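Local coordinates for protein 7beta-hydroxysteroid dehydrogenase (Collinsella aerofaciens, PDB 5FYD) that reduces the 7-oxo group of 7-oxolithocholate with NADPH to give ursodeoxycholate, acting as a homodimeric short-chain dehydrogenase/reductase of bile acids, at residues 20-25 and 49-54; 125-130 and 136-141; 168-173 and 179-184; 218-223 and 229-234; 239-244 and 251-256. One frame throughout, in Å; residues are numbered along the deposited sequence.

Contact 1: 20-25 and 49-54; sequences VGKAFC and AGEIRE
Ile52 reaches from helix 42-56 to Cys25 on helix 19-30, and this pair makes the apolar part of a slender contact. The CB of Ile52 points toward helix 19-30. From there chi1 of -71° sends CG1 on toward Cys25, while CG2 is anti to the backbone N. A second bend (chi2 -76°) then sets CD1, the tip, against the last turn of segment 20-25. There it meets the main chain first: CD1 lies 3.9 Å from the carbonyl carbon of Cys25 and 4.0 Å from its O. The third neighbour of the methyl is Cys25 CB, at 4.1 Å, while the thiol is turned back beside its own backbone N and leaves the touching to CB. Ile52 also packs on Thr60 of strand 60-64 and on Val58 of a loop, and Cys25 on Ile13 of strand 10-14 and on Ala16 of a loop. The setting is a Rossmann fold: helix 19-30 follows the first strand and helix 42-56 the second, two helices lying side by side on one face of the parallel sheet. Val20 and Gly21, in the first turn of helix 19-30, bind NADP(+). One turn before Cys25, Lys22 runs out extended, with all four torsions near 180°, its end approaching the neighbouring helix. Its NZ stops 4.4 Å from OE1 of Glu51, beyond salt-bridge distance, so any attraction between the two is probably a loose one at the outer margin of the contact.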
# COMPACT_ATOMS: atom_id res chain seq x y z
N VAL A 20 -8.67 1.53 10.74
CA VAL A 20 -8.93 2.27 11.98
C VAL A 20 -10.35 2.85 12.01
O VAL A 20 -11.03 2.81 13.03
CB VAL A 20 -7.82 3.33 12.25
CG1 VAL A 20 -8.21 4.32 13.32
CG2 VAL A 20 -6.53 2.61 12.65
N GLY A 21 -10.81 3.37 10.87
CA GLY A 21 -12.18 3.83 10.75
C GLY A 21 -13.21 2.79 11.09
O GLY A 21 -14.13 3.03 11.86
N LYS A 22 -13.05 1.62 10.47
CA LYS A 22 -13.93 0.52 10.71
C LYS A 22 -13.93 0.12 12.19
O LYS A 22 -14.97 -0.17 12.77
CB LYS A 22 -13.53 -0.65 9.83
CG LYS A 22 -14.40 -1.86 10.04
CD LYS A 22 -14.16 -2.92 8.99
CE LYS A 22 -14.79 -4.20 9.47
NZ LYS A 22 -14.64 -5.29 8.48
N ALA A 23 -12.76 0.11 12.79
CA ALA A 23 -12.68 -0.27 14.19
C ALA A 23 -13.35 0.76 15.11
O ALA A 23 -13.93 0.39 16.12
CB ALA A 23 -11.24 -0.51 14.60
N PHE A 24 -13.29 2.05 14.73
CA PHE A 24 -14.07 3.06 15.47
C PHE A 24 -15.58 2.79 15.38
O PHE A 24 -16.30 2.90 16.38
CB PHE A 24 -13.76 4.49 15.00
CG PHE A 24 -12.62 5.15 15.73
CD1 PHE A 24 -12.78 5.55 17.06
CD2 PHE A 24 -11.38 5.34 15.13
CE1 PHE A 24 -11.74 6.12 17.75
CE2 PHE A 24 -10.33 5.92 15.80
CZ PHE A 24 -10.52 6.32 17.11
N CYS A 25 -16.06 2.44 14.19
CA CYS A 25 -17.50 2.16 14.00
C CYS A 25 -17.92 1.00 14.90
O CYS A 25 -18.93 1.08 15.60
CB CYS A 25 -17.81 1.79 12.55
SG CYS A 25 -17.62 3.16 11.36
N ALA A 49 -22.21 -0.87 6.95
CA ALA A 49 -23.41 -0.47 7.69
C ALA A 49 -24.34 -1.65 7.97
O ALA A 49 -24.82 -1.80 9.08
CB ALA A 49 -24.16 0.63 6.95
N GLY A 50 -24.55 -2.50 6.96
CA GLY A 50 -25.37 -3.70 7.15
C GLY A 50 -24.77 -4.65 8.17
O GLY A 50 -25.48 -5.20 9.02
N GLU A 51 -23.45 -4.79 8.14
CA GLU A 51 -22.74 -5.62 9.13
C GLU A 51 -22.88 -5.07 10.55
O GLU A 51 -23.11 -5.82 11.51
CB GLU A 51 -21.26 -5.76 8.74
CG GLU A 51 -21.10 -6.57 7.46
CD GLU A 51 -19.66 -6.75 7.01
OE1 GLU A 51 -18.80 -5.90 7.34
OE2 GLU A 51 -19.42 -7.74 6.28
N ILE A 52 -22.78 -3.75 10.67
CA ILE A 52 -22.92 -3.08 11.96
C ILE A 52 -24.35 -3.28 12.49
O ILE A 52 -24.53 -3.60 13.66
CB ILE A 52 -22.55 -1.58 11.87
CG1 ILE A 52 -21.03 -1.38 11.69
CG2 ILE A 52 -23.07 -0.79 13.08
CD1 ILE A 52 -20.17 -1.56 12.91
N ARG A 53 -25.34 -3.05 11.64
CA ARG A 53 -26.73 -3.25 12.06
C ARG A 53 -26.96 -4.69 12.53
O ARG A 53 -27.54 -4.91 13.60
CB ARG A 53 -27.69 -2.92 10.91
CG ARG A 53 -27.80 -1.43 10.60
CD ARG A 53 -29.03 -1.12 9.77
NE ARG A 53 -29.04 -1.81 8.49
CZ ARG A 53 -28.35 -1.45 7.40
NH1 ARG A 53 -27.53 -0.40 7.40
NH2 ARG A 53 -28.46 -2.18 6.28
N GLU A 54 -26.48 -5.65 11.75
CA GLU A 54 -26.72 -7.08 12.04
C GLU A 54 -25.96 -7.58 13.28
O GLU A 54 -26.48 -8.37 14.06
CB GLU A 54 -26.36 -7.93 10.81
CG GLU A 54 -27.16 -9.20 10.70
CD GLU A 54 -28.63 -8.92 10.39
OE1 GLU A 54 -28.97 -8.32 9.34
OE2 GLU A 54 -29.46 -9.28 11.25

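Contact 2: 125-130 and 136-141; sequences HYMRIF and GAVINV
Segment 125-130 of helix 105-132 runs nearly antiparallel to strand 136-141, the axes 8.7 Å apart at 153°, and Phe130 and Met127 fill the gap down to the strand. This is the returning half of a beta-alpha-beta crossover of the Rossmann fold: the helix comes from strand 85-90 and delivers the chain into strand 136-143, its neighbour in the sheet. Phe130 does most of the work. Its chi1 of -62° sends the ring toward the beginning of the strand, and chi2 of -36° turns one face to the backbone. CA of Gly136 sits over that face, 4.2 Å from the ring centroid, as a CH-pi contact, and the N of Ala137 stands above the middle of the same ring. The closeness depends on the glycine: a CB at this position would fall 2.4 Å from CD1 of Phe130, and at these backbone angles it would also collide with the carbonyl oxygen of the residue before. Farther round the ring, CE2 comes within 3.6 Å of the carbonyl O of Ala137. At the ring's edge, near its plane, CG2 of Val138 packs 3.7 Å from CE2. Met85 and Val179, on the two strands flanking 136-143, pack on Phe130 as well, which places the ring in the buried layer between helix and sheet. CG2 of Val138 serves a second partner: in Met127 the bend at chi2 brings SD to 4.1 Å from that methyl.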
# COMPACT_ATOMS: atom_id res chain seq x y z
N HIS A 125 -17.37 22.41 13.82
CA HIS A 125 -18.82 22.28 13.79
C HIS A 125 -19.31 21.41 14.95
O HIS A 125 -20.19 21.82 15.72
CB HIS A 125 -19.20 21.73 12.44
CG HIS A 125 -20.66 21.52 12.26
ND1 HIS A 125 -21.46 22.44 11.62
CD2 HIS A 125 -21.46 20.49 12.58
CE1 HIS A 125 -22.70 21.99 11.59
NE2 HIS A 125 -22.72 20.80 12.15
N TYR A 126 -18.70 20.23 15.12
CA TYR A 126 -19.13 19.33 16.19
C TYR A 126 -18.69 19.80 17.56
O TYR A 126 -19.42 19.56 18.54
CB TYR A 126 -18.81 17.86 15.85
CG TYR A 126 -19.61 17.46 14.65
CD1 TYR A 126 -20.96 17.16 14.76
CD2 TYR A 126 -19.05 17.45 13.39
CE1 TYR A 126 -21.73 16.86 13.64
CE2 TYR A 126 -19.79 17.16 12.27
CZ TYR A 126 -21.14 16.86 12.39
OH TYR A 126 -21.90 16.55 11.27
N MET A 127 -17.57 20.52 17.66
CA MET A 127 -17.22 21.15 18.94
C MET A 127 -18.24 22.20 19.39
O MET A 127 -18.54 22.29 20.59
CB MET A 127 -15.79 21.72 18.95
CG MET A 127 -14.73 20.65 19.22
SD MET A 127 -14.95 19.72 20.75
CE MET A 127 -15.06 21.06 21.92
N ARG A 128 -18.81 22.94 18.45
CA ARG A 128 -19.90 23.87 18.76
C ARG A 128 -21.10 23.15 19.35
O ARG A 128 -21.68 23.59 20.34
CB ARG A 128 -20.31 24.66 17.52
CG ARG A 128 -19.28 25.71 17.16
CD ARG A 128 -19.57 26.43 15.87
NE ARG A 128 -20.95 26.90 15.79
CZ ARG A 128 -21.80 26.65 14.79
NH1 ARG A 128 -21.43 25.95 13.70
NH2 ARG A 128 -23.05 27.12 14.87
N ILE A 129 -21.45 22.02 18.75
CA ILE A 129 -22.59 21.24 19.24
C ILE A 129 -22.27 20.68 20.63
O ILE A 129 -23.05 20.86 21.59
CB ILE A 129 -22.98 20.14 18.23
CG1 ILE A 129 -23.55 20.78 16.95
CG2 ILE A 129 -23.98 19.17 18.85
CD1 ILE A 129 -23.54 19.86 15.74
N PHE A 130 -21.12 20.00 20.75
CA PHE A 130 -20.75 19.37 22.00
C PHE A 130 -20.61 20.37 23.15
O PHE A 130 -21.07 20.09 24.27
CB PHE A 130 -19.47 18.54 21.88
CG PHE A 130 -19.53 17.40 20.90
CD1 PHE A 130 -20.68 16.63 20.72
CD2 PHE A 130 -18.39 17.04 20.19
CE1 PHE A 130 -20.69 15.56 19.83
CE2 PHE A 130 -18.41 15.99 19.28
CZ PHE A 130 -19.56 15.25 19.10
N GLY A 136 -20.16 15.40 25.12
CA GLY A 136 -19.66 14.81 23.89
C GLY A 136 -18.24 14.33 23.95
O GLY A 136 -17.54 14.56 24.93
N ALA A 137 -17.79 13.69 22.88
CA ALA A 137 -16.41 13.24 22.83
C ALA A 137 -15.84 13.30 21.44
O ALA A 137 -16.56 13.08 20.46
CB ALA A 137 -16.32 11.83 23.36
N VAL A 138 -14.56 13.63 21.34
CA VAL A 138 -13.85 13.62 20.08
C VAL A 138 -12.56 12.85 20.28
O VAL A 138 -11.82 13.12 21.23
CB VAL A 138 -13.49 15.04 19.61
CG1 VAL A 138 -12.70 14.98 18.28
CG2 VAL A 138 -14.74 15.88 19.45
N ILE A 139 -12.28 11.91 19.39
CA ILE A 139 -10.94 11.29 19.30
C ILE A 139 -10.47 11.47 17.89
O ILE A 139 -11.04 10.88 16.99
CB ILE A 139 -10.95 9.79 19.66
CG1 ILE A 139 -11.42 9.58 21.10
CG2 ILE A 139 -9.55 9.18 19.44
CD1 ILE A 139 -11.65 8.12 21.46
N ASN A 140 -9.45 12.29 17.69
CA ASN A 140 -8.89 12.46 16.37
C ASN A 140 -7.62 11.65 16.24
O ASN A 140 -6.92 11.40 17.21
CB ASN A 140 -8.63 13.92 16.06
CG ASN A 140 -9.88 14.73 15.98
OD1 ASN A 140 -10.91 14.25 15.49
ND2 ASN A 140 -9.82 15.97 16.46
N VAL A 141 -7.33 11.22 15.02
CA VAL A 141 -6.21 10.34 14.74
C VAL A 141 -5.07 11.10 14.09
O VAL A 141 -5.24 11.75 13.05
CB VAL A 141 -6.69 9.18 13.85
CG1 VAL A 141 -5.53 8.24 13.51
CG2 VAL A 141 -7.81 8.45 14.55

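Contact 3: 168-173 and 179-184; sequences EAVACE and VDVEVI
Val181 fits beneath the last turn of helix 154-173, against Ala171 and Val170. With its CG1 anti to the backbone N (chi1 173°), this methyl slides under the helix backbone and lies 3.9 Å from the N of Ala171, while CB comes equally near the CA of that residue. The alanine is small enough to let helix and strand draw together: CA of Ala171 lies 4.6 Å from CA of Val181, and its CB reaches to 3.4 Å from the carbonyl O of Val181. CG1 of the preceding residue, Val170, crosses CG1 of Val181 at 4.2 Å. Val183, two residues on, adopts a different conformation: its CG1 sits in the crowded position between backbone N and carbonyl carbon (chi1 50°), which turns this methyl up to CG of Glu168 at 3.8 Å. Only the aliphatic part of the glutamate touches the valine. Beyond CG the chain is extended, and the carboxylate finds partners elsewhere, OE1 in a salt bridge with Lys165 and OE2 in a hydrogen bond with Ser230. One water bridges the two backbones: it donates to the O of Ala171 at 2.8 Å and accepts from the N of Val181 at 3.1 Å. It thus serves a carbonyl in the last turn of the helix together with a strand amide. Helix and strand, running nearly antiparallel, form the second half of the beta-alpha-beta crossover from strand 136-143 to strand 179-186; in short-chain dehydrogenases the helix of this crossover carries the tyrosine and lysine of the active site, here probably Tyr156 and Lys160.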
# COMPACT_ATOMS: atom_id res chain seq x y z
N GLU A 168 -4.61 18.64 20.56
CA GLU A 168 -3.98 18.82 21.88
C GLU A 168 -4.50 20.08 22.55
O GLU A 168 -4.85 20.06 23.72
CB GLU A 168 -2.46 18.86 21.79
CG GLU A 168 -1.82 17.51 21.45
CD GLU A 168 -0.30 17.55 21.39
OE1 GLU A 168 0.28 18.58 20.99
OE2 GLU A 168 0.34 16.53 21.72
N ALA A 169 -4.56 21.16 21.78
CA ALA A 169 -5.05 22.45 22.30
C ALA A 169 -6.48 22.33 22.80
O ALA A 169 -6.77 22.72 23.94
CB ALA A 169 -4.96 23.51 21.23
N VAL A 170 -7.34 21.75 21.97
CA VAL A 170 -8.76 21.61 22.29
C VAL A 170 -8.97 20.63 23.45
O VAL A 170 -9.85 20.86 24.30
CB VAL A 170 -9.59 21.21 21.04
CG1 VAL A 170 -11.04 20.90 21.39
CG2 VAL A 170 -9.54 22.31 20.01
N ALA A 171 -8.17 19.58 23.52
CA ALA A 171 -8.21 18.62 24.63
C ALA A 171 -8.01 19.34 25.97
O ALA A 171 -8.78 19.12 26.91
CB ALA A 171 -7.21 17.49 24.44
N CYS A 172 -7.03 20.24 26.00
CA CYS A 172 -6.77 21.06 27.18
C CYS A 172 -7.93 22.02 27.48
O CYS A 172 -8.38 22.15 28.65
CB CYS A 172 -5.49 21.83 26.98
SG CYS A 172 -4.94 22.64 28.48
N GLU A 173 -8.41 22.70 26.46
CA GLU A 173 -9.58 23.59 26.60
C GLU A 173 -10.79 22.89 27.21
O GLU A 173 -11.59 23.54 27.90
CB GLU A 173 -9.99 24.16 25.24
CG GLU A 173 -8.98 25.09 24.60
CD GLU A 173 -9.23 25.37 23.13
OE1 GLU A 173 -10.34 25.09 22.58
OE2 GLU A 173 -8.29 25.89 22.49
N VAL A 179 -17.22 17.80 27.77
CA VAL A 179 -16.74 17.29 26.49
C VAL A 179 -15.35 16.70 26.72
O VAL A 179 -14.50 17.35 27.33
CB VAL A 179 -16.69 18.39 25.43
CG1 VAL A 179 -16.39 17.83 24.06
CG2 VAL A 179 -18.02 19.15 25.40
N ASP A 180 -15.13 15.47 26.27
CA ASP A 180 -13.83 14.78 26.40
C ASP A 180 -13.17 14.69 25.02
O ASP A 180 -13.74 14.13 24.11
CB ASP A 180 -14.00 13.38 26.97
CG ASP A 180 -14.49 13.38 28.41
OD1 ASP A 180 -14.18 14.32 29.16
OD2 ASP A 180 -15.22 12.42 28.78
N VAL A 181 -11.97 15.24 24.90
CA VAL A 181 -11.27 15.27 23.63
C VAL A 181 -9.90 14.64 23.82
O VAL A 181 -9.25 14.85 24.83
CB VAL A 181 -11.18 16.71 23.08
CG1 VAL A 181 -10.29 16.81 21.82
CG2 VAL A 181 -12.57 17.21 22.78
N GLU A 182 -9.48 13.86 22.83
CA GLU A 182 -8.20 13.17 22.83
C GLU A 182 -7.68 13.10 21.41
O GLU A 182 -8.45 12.99 20.47
CB GLU A 182 -8.36 11.77 23.39
CG GLU A 182 -7.08 10.96 23.58
CD GLU A 182 -7.37 9.48 23.74
OE1 GLU A 182 -8.39 9.13 24.40
OE2 GLU A 182 -6.62 8.67 23.17
N VAL A 183 -6.37 13.18 21.27
CA VAL A 183 -5.71 12.75 20.04
C VAL A 183 -4.91 11.49 20.30
O VAL A 183 -4.17 11.39 21.28
CB VAL A 183 -4.85 13.85 19.38
CG1 VAL A 183 -3.89 14.54 20.34
CG2 VAL A 183 -4.11 13.31 18.15
N ILE A 184 -5.07 10.52 19.40
CA ILE A 184 -4.30 9.28 19.45
C ILE A 184 -3.39 9.29 18.22
O ILE A 184 -3.87 9.41 17.09
CB ILE A 184 -5.17 8.02 19.52
CG1 ILE A 184 -4.27 6.77 19.65
CG2 ILE A 184 -6.13 7.85 18.34
CD1 ILE A 184 -4.30 6.11 20.99
O HOH W 1 -10.34 16.74 27.05

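Contact 4: 218-223 and 229-234; sequences VDEAFE and LSVIAG
Glu220 carries nearly the whole contact, stretching from helix 214-224 to the backbone of Ala233 and Gly234. The one hydrogen bond between the segments runs from Gly234 N to OE1, 2.9 Å long with an angle of 158° at the hydrogen, and uses the syn lone pair of the oxygen. An extended chain, with CG anti to the backbone N (chi1 -178°), brings the carboxylate there. By charge, OE2 is held in salt bridges to Lys224 and Lys238, so the two oxygens have separate duties. Gly234 is the N-cap residue of helix 235-247, and the glutamate therefore joins the helix before strand 230-232, an outermost strand of the Rossmann sheet within this chain, to the start of the helix after it. An alanine here would lack the carboxylate, which would probably leave Gly234 N without its acceptor and both lysines without their shared anion. Van der Waals contacts complete the fit. CG1 of Val231 lies 3.5 Å from OE2 and 4.2 Å from CG of the glutamate, crossing its chain obliquely, while CA of Ala233 comes within 3.4 Å of OE1.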
# COMPACT_ATOMS: atom_id res chain seq x y z
N VAL A 218 -7.78 1.63 18.80
CA VAL A 218 -9.07 2.15 19.26
C VAL A 218 -9.36 1.82 20.72
O VAL A 218 -9.87 2.65 21.46
CB VAL A 218 -10.20 1.71 18.31
CG1 VAL A 218 -11.56 2.08 18.87
CG2 VAL A 218 -10.00 2.37 16.95
N ASP A 219 -9.04 0.58 21.13
CA ASP A 219 -9.20 0.21 22.53
C ASP A 219 -8.38 1.13 23.46
O ASP A 219 -8.91 1.62 24.46
CB ASP A 219 -8.84 -1.26 22.76
CG ASP A 219 -9.95 -2.21 22.34
OD1 ASP A 219 -11.10 -1.75 22.14
OD2 ASP A 219 -9.67 -3.42 22.22
N GLU A 220 -7.13 1.39 23.11
CA GLU A 220 -6.31 2.28 23.93
C GLU A 220 -6.88 3.71 23.96
O GLU A 220 -6.96 4.33 25.02
CB GLU A 220 -4.86 2.30 23.46
CG GLU A 220 -4.00 3.19 24.34
CD GLU A 220 -2.51 3.09 24.06
OE1 GLU A 220 -2.08 2.42 23.10
OE2 GLU A 220 -1.76 3.72 24.82
N ALA A 221 -7.30 4.23 22.80
CA ALA A 221 -7.91 5.56 22.76
C ALA A 221 -9.14 5.67 23.70
O ALA A 221 -9.29 6.66 24.43
CB ALA A 221 -8.31 5.93 21.34
N PHE A 222 -10.01 4.68 23.69
CA PHE A 222 -11.18 4.76 24.54
C PHE A 222 -10.85 4.55 26.02
O PHE A 222 -11.49 5.15 26.86
CB PHE A 222 -12.30 3.84 24.07
CG PHE A 222 -13.13 4.43 22.97
CD1 PHE A 222 -14.15 5.32 23.24
CD2 PHE A 222 -12.84 4.14 21.65
CE1 PHE A 222 -14.90 5.89 22.21
CE2 PHE A 222 -13.58 4.71 20.62
CZ PHE A 222 -14.62 5.57 20.90
N GLU A 223 -9.84 3.73 26.32
CA GLU A 223 -9.38 3.56 27.71
C GLU A 223 -8.90 4.88 28.31
O GLU A 223 -9.15 5.15 29.47
CB GLU A 223 -8.31 2.47 27.80
CG GLU A 223 -8.93 1.08 27.77
CD GLU A 223 -7.94 -0.08 27.77
OE1 GLU A 223 -6.73 0.16 28.07
OE2 GLU A 223 -8.37 -1.22 27.46
N LEU A 229 -4.75 13.55 27.32
CA LEU A 229 -5.02 14.46 26.19
C LEU A 229 -4.44 13.95 24.86
O LEU A 229 -5.08 14.04 23.80
CB LEU A 229 -4.46 15.85 26.49
CG LEU A 229 -4.83 16.52 27.83
CD1 LEU A 229 -4.21 17.90 27.94
CD2 LEU A 229 -6.33 16.59 28.00
N SER A 230 -3.21 13.49 24.93
CA SER A 230 -2.42 13.15 23.76
C SER A 230 -1.69 11.84 24.03
O SER A 230 -0.81 11.76 24.89
CB SER A 230 -1.44 14.27 23.48
OG SER A 230 -0.72 14.05 22.29
N VAL A 231 -2.05 10.83 23.26
CA VAL A 231 -1.62 9.45 23.51
C VAL A 231 -0.94 8.97 22.26
O VAL A 231 -1.42 9.21 21.15
CB VAL A 231 -2.83 8.55 23.77
CG1 VAL A 231 -2.44 7.06 23.91
CG2 VAL A 231 -3.58 9.04 25.00
N ILE A 232 0.18 8.30 22.44
CA ILE A 232 0.82 7.57 21.34
C ILE A 232 0.39 6.11 21.48
O ILE A 232 0.60 5.52 22.53
CB ILE A 232 2.35 7.73 21.37
CG1 ILE A 232 2.72 9.18 21.04
CG2 ILE A 232 3.01 6.78 20.35
CD1 ILE A 232 4.14 9.54 21.34
N ALA A 233 -0.19 5.53 20.44
CA ALA A 233 -0.70 4.15 20.52
C ALA A 233 0.44 3.17 20.60
O ALA A 233 1.35 3.19 19.77
CB ALA A 233 -1.59 3.84 19.33
N GLY A 234 0.39 2.31 21.62
CA GLY A 234 1.30 1.20 21.77
C GLY A 234 2.53 1.58 22.57
O GLY A 234 3.09 2.66 22.41

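Contact 5: 239-244 and 251-256; sequences DSVHDW and DEYIRY
An aromatic cluster of Trp244, Tyr253 and Tyr256 binds together the two C-terminal helices, 235-247 and 250-258; both segments lie within the last 27 residues, which activity absolutely requires. The two tyrosines meet Trp244 from the same side of its indole plane. The five-membered ring and the ring of Tyr253 form an offset stack, with planes only 2° from parallel and centroids 4.0 Å apart. The overlap begins before the indole: CB of Trp244 makes a CH-pi contact over the same Tyr253 face, 3.6 Å from the centroid. The six-membered ring extends past this stack. Its CZ2 approaches a face of Tyr256, 3.4 Å from CD2, the two planes inclined at 45°, and its CZ3 lies 3.7 Å from the carbonyl O of Glu252. The carboxylate of Glu252 turns to His248 and Thr249 in the connection between the helices. One turn before Trp244, CG2 of Val241 lies 4.0 Å from OH of Tyr253. With an alanine in place of Trp244, Tyr253 would probably lose its stacking partner and Tyr256 the indole carbons packed on its face, leaving both rings freer to turn. Tyr253 also packs on Ile147, and its side chain is about 9 Å from that of Ser143, the probable transition-state stabiliser; Ser240 of the first helix binds NADP(+). The two segments are joined by ring overlap and dispersion, which depend on a close fit of shape, rather than by polar bonds between side chains.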
# COMPACT_ATOMS: atom_id res chain seq x y z
N ASP A 239 7.85 4.62 23.66
CA ASP A 239 9.25 4.56 24.06
C ASP A 239 10.18 4.95 22.92
O ASP A 239 11.22 5.57 23.16
CB ASP A 239 9.60 3.17 24.56
CG ASP A 239 8.84 2.77 25.81
OD1 ASP A 239 8.40 3.64 26.60
OD2 ASP A 239 8.69 1.55 26.02
N SER A 240 9.82 4.61 21.69
CA SER A 240 10.62 4.99 20.52
C SER A 240 10.62 6.51 20.37
O SER A 240 11.68 7.13 20.18
CB SER A 240 10.07 4.33 19.25
OG SER A 240 10.89 4.66 18.13
N VAL A 241 9.44 7.11 20.44
CA VAL A 241 9.33 8.57 20.37
C VAL A 241 10.13 9.22 21.50
O VAL A 241 10.86 10.19 21.28
CB VAL A 241 7.86 9.06 20.35
CG1 VAL A 241 7.79 10.59 20.49
CG2 VAL A 241 7.21 8.65 19.06
N HIS A 242 10.02 8.66 22.69
CA HIS A 242 10.73 9.23 23.82
C HIS A 242 12.23 9.17 23.63
O HIS A 242 12.93 10.12 23.96
CB HIS A 242 10.34 8.60 25.16
CG HIS A 242 10.99 9.28 26.32
ND1 HIS A 242 12.20 8.87 26.81
CD2 HIS A 242 10.68 10.42 26.98
CE1 HIS A 242 12.58 9.69 27.77
NE2 HIS A 242 11.69 10.65 27.89
N ASP A 243 12.73 8.07 23.10
CA ASP A 243 14.16 7.92 22.87
C ASP A 243 14.68 8.89 21.80
O ASP A 243 15.75 9.48 21.98
CB ASP A 243 14.49 6.48 22.56
CG ASP A 243 14.23 5.57 23.74
OD1 ASP A 243 14.27 6.08 24.88
OD2 ASP A 243 13.94 4.38 23.53
N TRP A 244 13.92 9.08 20.73
CA TRP A 244 14.26 10.12 19.74
C TRP A 244 14.29 11.52 20.37
O TRP A 244 15.27 12.29 20.19
CB TRP A 244 13.31 10.05 18.53
CG TRP A 244 13.68 8.98 17.58
CD1 TRP A 244 13.00 7.82 17.33
CD2 TRP A 244 14.83 8.96 16.73
NE1 TRP A 244 13.67 7.07 16.40
CE2 TRP A 244 14.80 7.75 16.01
CE3 TRP A 244 15.89 9.85 16.51
CZ2 TRP A 244 15.78 7.41 15.06
CZ3 TRP A 244 16.88 9.50 15.58
CH2 TRP A 244 16.81 8.31 14.87
N ASP A 251 17.34 17.10 14.02
CA ASP A 251 17.92 16.76 12.72
C ASP A 251 18.18 15.26 12.55
O ASP A 251 17.94 14.71 11.47
CB ASP A 251 19.21 17.54 12.50
CG ASP A 251 18.97 18.98 12.11
OD1 ASP A 251 17.83 19.49 12.17
OD2 ASP A 251 19.97 19.64 11.73
N GLU A 252 18.66 14.59 13.60
CA GLU A 252 18.91 13.16 13.51
C GLU A 252 17.64 12.39 13.22
O GLU A 252 17.65 11.43 12.47
CB GLU A 252 19.51 12.63 14.82
CG GLU A 252 20.98 12.92 15.03
CD GLU A 252 21.38 12.38 16.38
OE1 GLU A 252 21.61 11.15 16.48
OE2 GLU A 252 21.32 13.09 17.37
N TYR A 253 16.54 12.81 13.84
CA TYR A 253 15.25 12.15 13.69
C TYR A 253 14.72 12.36 12.27
O TYR A 253 14.28 11.41 11.61
CB TYR A 253 14.27 12.71 14.72
CG TYR A 253 13.04 11.89 15.03
CD1 TYR A 253 12.79 10.63 14.47
CD2 TYR A 253 12.11 12.39 15.92
CE1 TYR A 253 11.66 9.92 14.81
CE2 TYR A 253 10.98 11.69 16.26
CZ TYR A 253 10.76 10.46 15.71
OH TYR A 253 9.61 9.78 16.10
N ILE A 254 14.82 13.58 11.78
CA ILE A 254 14.39 13.91 10.40
C ILE A 254 15.21 13.08 9.41
O ILE A 254 14.66 12.45 8.49
CB ILE A 254 14.60 15.41 10.10
CG1 ILE A 254 13.69 16.26 10.99
CG2 ILE A 254 14.38 15.72 8.61
CD1 ILE A 254 14.12 17.71 11.07
N ARG A 255 16.52 13.11 9.59
CA ARG A 255 17.45 12.44 8.68
C ARG A 255 17.23 10.95 8.66
O ARG A 255 17.34 10.35 7.61
CB ARG A 255 18.91 12.77 9.02
CG ARG A 255 19.30 14.16 8.55
CD ARG A 255 20.78 14.46 8.75
NE ARG A 255 21.06 15.85 8.40
CZ ARG A 255 21.61 16.79 9.17
NH1 ARG A 255 22.03 16.54 10.40
NH2 ARG A 255 21.75 18.01 8.68
N TYR A 256 16.91 10.38 9.81
CA TYR A 256 16.57 8.96 9.91
C TYR A 256 15.36 8.63 9.05
O TYR A 256 15.40 7.69 8.25
CB TYR A 256 16.32 8.59 11.35
CG TYR A 256 16.12 7.13 11.59
CD1 TYR A 256 17.22 6.26 11.56
CD2 TYR A 256 14.87 6.61 11.89
CE1 TYR A 256 17.06 4.91 11.81
CE2 TYR A 256 14.71 5.25 12.15
CZ TYR A 256 15.80 4.42 12.10
OH TYR A 256 15.67 3.07 12.35

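How the contacts relate
The five contacts follow one another along the chain, contacts 1 to 4 in the Rossmann core. Contacts 2, 3 and 4 reach adjacent strands, 136-143, 179-186 and 230-232, with centres about 9 Å (2 and 3) and about 12 Å (3 and 4) apart; backbone hydrogen bonds probably join them in that order. Contact 1 lies in the first, nucleotide-binding half, about 20 Å from contact 2 between centres, yet its Phe24 packs on both contact 2 and contact 4. Contact 5, about 35 Å from contact 1 between centres, meets the core through Ile232 on Val241. Helix 235-247, where the required C-terminal region begins, follows strand 230-232 after a short turn.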